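Local coordinates for vitamin B12-binding protein (PDB 5YSC) that binds vitamin B12 in the periplasm and probably delivers it to the BtuC subunits of the BtuCD importer, at residues A20-S25 / L74-D79. Numbering follows the deposited sequence.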
loop_
_atom_site.group_PDB
_atom_site.type_symbol
_atom_site.label_atom_id
_atom_site.label_comp_id
_atom_site.label_asym_id
_atom_site.label_seq_id
_atom_site.Cartn_x
_atom_site.Cartn_y
_atom_site.Cartn_z
ATOM N N ALA A 20 -18.602 7.441 -15.519
ATOM C CA ALA A 20 -19.283 6.342 -14.875
ATOM C C ALA A 20 -20.237 6.857 -13.802
ATOM O O ALA A 20 -19.975 7.852 -13.107
ATOM C CB ALA A 20 -18.258 5.384 -14.280
ATOM N N GLU A 21 -21.301 6.154 -13.622
ATOM C CA GLU A 21 -22.289 6.519 -12.688
ATOM C C GLU A 21 -22.458 5.615 -11.507
ATOM O O GLU A 21 -22.997 6.042 -10.584
ATOM C CB GLU A 21 -23.648 6.556 -13.353
ATOM C CG GLU A 21 -23.909 7.741 -14.242
ATOM C CD GLU A 21 -23.673 9.118 -13.615
ATOM O OE1 GLU A 21 -23.133 9.974 -14.312
ATOM O OE2 GLU A 21 -24.089 9.332 -12.509
ATOM N N ARG A 22 -21.987 4.379 -11.586
ATOM C CA ARG A 22 -22.149 3.379 -10.529
ATOM C C ARG A 22 -20.810 2.645 -10.412
ATOM O O ARG A 22 -20.541 1.706 -11.162
ATOM C CB ARG A 22 -23.284 2.412 -10.840
ATOM C CG ARG A 22 -24.652 3.065 -10.951
ATOM C CD ARG A 22 -25.725 2.023 -11.000
ATOM N NE ARG A 22 -25.718 1.243 -9.771
ATOM C CZ ARG A 22 -26.371 1.586 -8.668
ATOM N NH1 ARG A 22 -27.103 2.687 -8.639
ATOM N NH2 ARG A 22 -26.290 0.823 -7.591
ATOM N N ILE A 23 -19.949 3.088 -9.501
ATOM C CA ILE A 23 -18.571 2.596 -9.456
ATOM C C ILE A 23 -18.404 1.699 -8.237
ATOM O O ILE A 23 -18.926 1.993 -7.165
ATOM C CB ILE A 23 -17.567 3.770 -9.445
ATOM C CG1 ILE A 23 -17.797 4.669 -10.656
ATOM C CG2 ILE A 23 -16.126 3.275 -9.531
ATOM C CD1 ILE A 23 -16.898 5.902 -10.708
ATOM N N ILE A 24 -17.676 0.593 -8.394
ATOM C CA ILE A 24 -17.376 -0.296 -7.272
ATOM C C ILE A 24 -15.871 -0.386 -7.134
ATOM O O ILE A 24 -15.168 -0.541 -8.132
ATOM C CB ILE A 24 -17.994 -1.683 -7.484
ATOM C CG1 ILE A 24 -19.520 -1.578 -7.346
ATOM C CG2 ILE A 24 -17.437 -2.717 -6.491
ATOM C CD1 ILE A 24 -20.242 -2.914 -7.535
ATOM N N SER A 25 -15.379 -0.280 -5.897
ATOM C CA SER A 25 -13.965 -0.440 -5.568
ATOM C C SER A 25 -13.769 -1.736 -4.802
ATOM O O SER A 25 -14.481 -2.008 -3.822
ATOM C CB SER A 25 -13.461 0.720 -4.712
ATOM O OG SER A 25 -12.220 0.381 -4.148
ATOM N N LEU A 74 -23.647 -8.149 -8.759
ATOM C CA LEU A 74 -24.711 -8.303 -9.745
ATOM C C LEU A 74 -25.884 -7.403 -9.384
ATOM O O LEU A 74 -26.441 -6.699 -10.235
ATOM C CB LEU A 74 -25.161 -9.765 -9.783
ATOM C CG LEU A 74 -24.677 -10.784 -10.819
ATOM C CD1 LEU A 74 -23.644 -10.304 -11.801
ATOM C CD2 LEU A 74 -24.178 -12.008 -10.080
ATOM N N THR A 75 -26.208 -7.404 -8.099
ATOM C CA THR A 75 -27.260 -6.589 -7.520
ATOM C C THR A 75 -27.075 -5.088 -7.727
ATOM O O THR A 75 -28.037 -4.335 -7.657
ATOM C CB THR A 75 -27.312 -6.826 -6.008
ATOM O OG1 THR A 75 -28.268 -7.849 -5.699
ATOM C CG2 THR A 75 -27.645 -5.539 -5.278
ATOM N N LEU A 76 -25.839 -4.659 -7.962
ATOM C CA LEU A 76 -25.506 -3.240 -8.008
ATOM C C LEU A 76 -25.340 -2.689 -9.410
ATOM O O LEU A 76 -25.365 -1.467 -9.577
ATOM C CB LEU A 76 -24.223 -2.963 -7.215
ATOM C CG LEU A 76 -24.385 -3.017 -5.688
ATOM C CD1 LEU A 76 -23.045 -3.091 -4.987
ATOM C CD2 LEU A 76 -25.167 -1.801 -5.186
ATOM N N LYS A 77 -25.149 -3.562 -10.388
ATOM C CA LYS A 77 -25.065 -3.154 -11.786
ATOM C C LYS A 77 -24.056 -2.039 -12.074
ATOM O O LYS A 77 -24.401 -1.041 -12.694
ATOM C CB LYS A 77 -26.449 -2.729 -12.286
ATOM C CG LYS A 77 -27.558 -3.704 -11.919
ATOM C CD LYS A 77 -28.931 -3.128 -12.203
ATOM C CE LYS A 77 -29.626 -3.904 -13.305
ATOM N NZ LYS A 77 -31.049 -4.190 -12.979
ATOM N N PRO A 78 -22.809 -2.217 -11.650
ATOM C CA PRO A 78 -21.810 -1.170 -11.841
ATOM C C PRO A 78 -21.500 -0.979 -13.308
ATOM O O PRO A 78 -21.540 -1.924 -14.096
ATOM C CB PRO A 78 -20.590 -1.703 -11.070
ATOM C CG PRO A 78 -20.678 -3.183 -11.265
ATOM C CD PRO A 78 -22.185 -3.469 -11.171
ATOM N N ASP A 79 -21.192 0.256 -13.693
ATOM C CA ASP A 79 -20.642 0.483 -15.017
ATOM C C ASP A 79 -19.132 0.630 -14.989
ATOM O O ASP A 79 -18.517 0.743 -16.049
ATOM C CB ASP A 79 -21.305 1.700 -15.683
ATOM C CG ASP A 79 -21.199 2.972 -14.864
ATOM O OD1 ASP A 79 -20.555 2.953 -13.798
ATOM O OD2 ASP A 79 -21.765 4.005 -15.291
#
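Asp79 turns its carboxylate back onto the chain leading into strand 23-25 and grips two successive backbone amides. OD2 accepts Glu21 N through its syn lone pair in a nearly straight bond (2.8 Å, 172°), while Arg22 N reaches OD1 from above the carboxylate plane at 3.0 Å. Chi1 of 56° places CG between the Asp79 backbone N and carbonyl carbon and turns the two oxygens toward these amides; Asp79 N returns a bond to Arg22 O. The tightly packed part lies deeper, where CD1 of Ile24 rests 3.8 Å from both Leu76 CD1 and Pro78 CB; Ile73 of helix 70-76 and Val44 of strand 43-45 extend this apolar cluster. Toward solvent the contact is looser. The Lys77 side chain leads away, as does that of Glu21, which salt-bridges Lys42. On this more exposed side Arg22, its chain bent at chi3 (62°), brings NE to Leu76 O at 2.7 Å, nearly in line with the carbonyl bond, and NH2 adds a weak bond to the same oxygen. The turn from helix 70-76 into strand 80-83 is thereby fastened to the start of the adjacent, parallel strand 23-25 in the N-terminal lobe. Two backbone N-H groups probably stabilise the Asp79 negative charge, while the Arg22 guanidinium satisfies the Leu76 carbonyl.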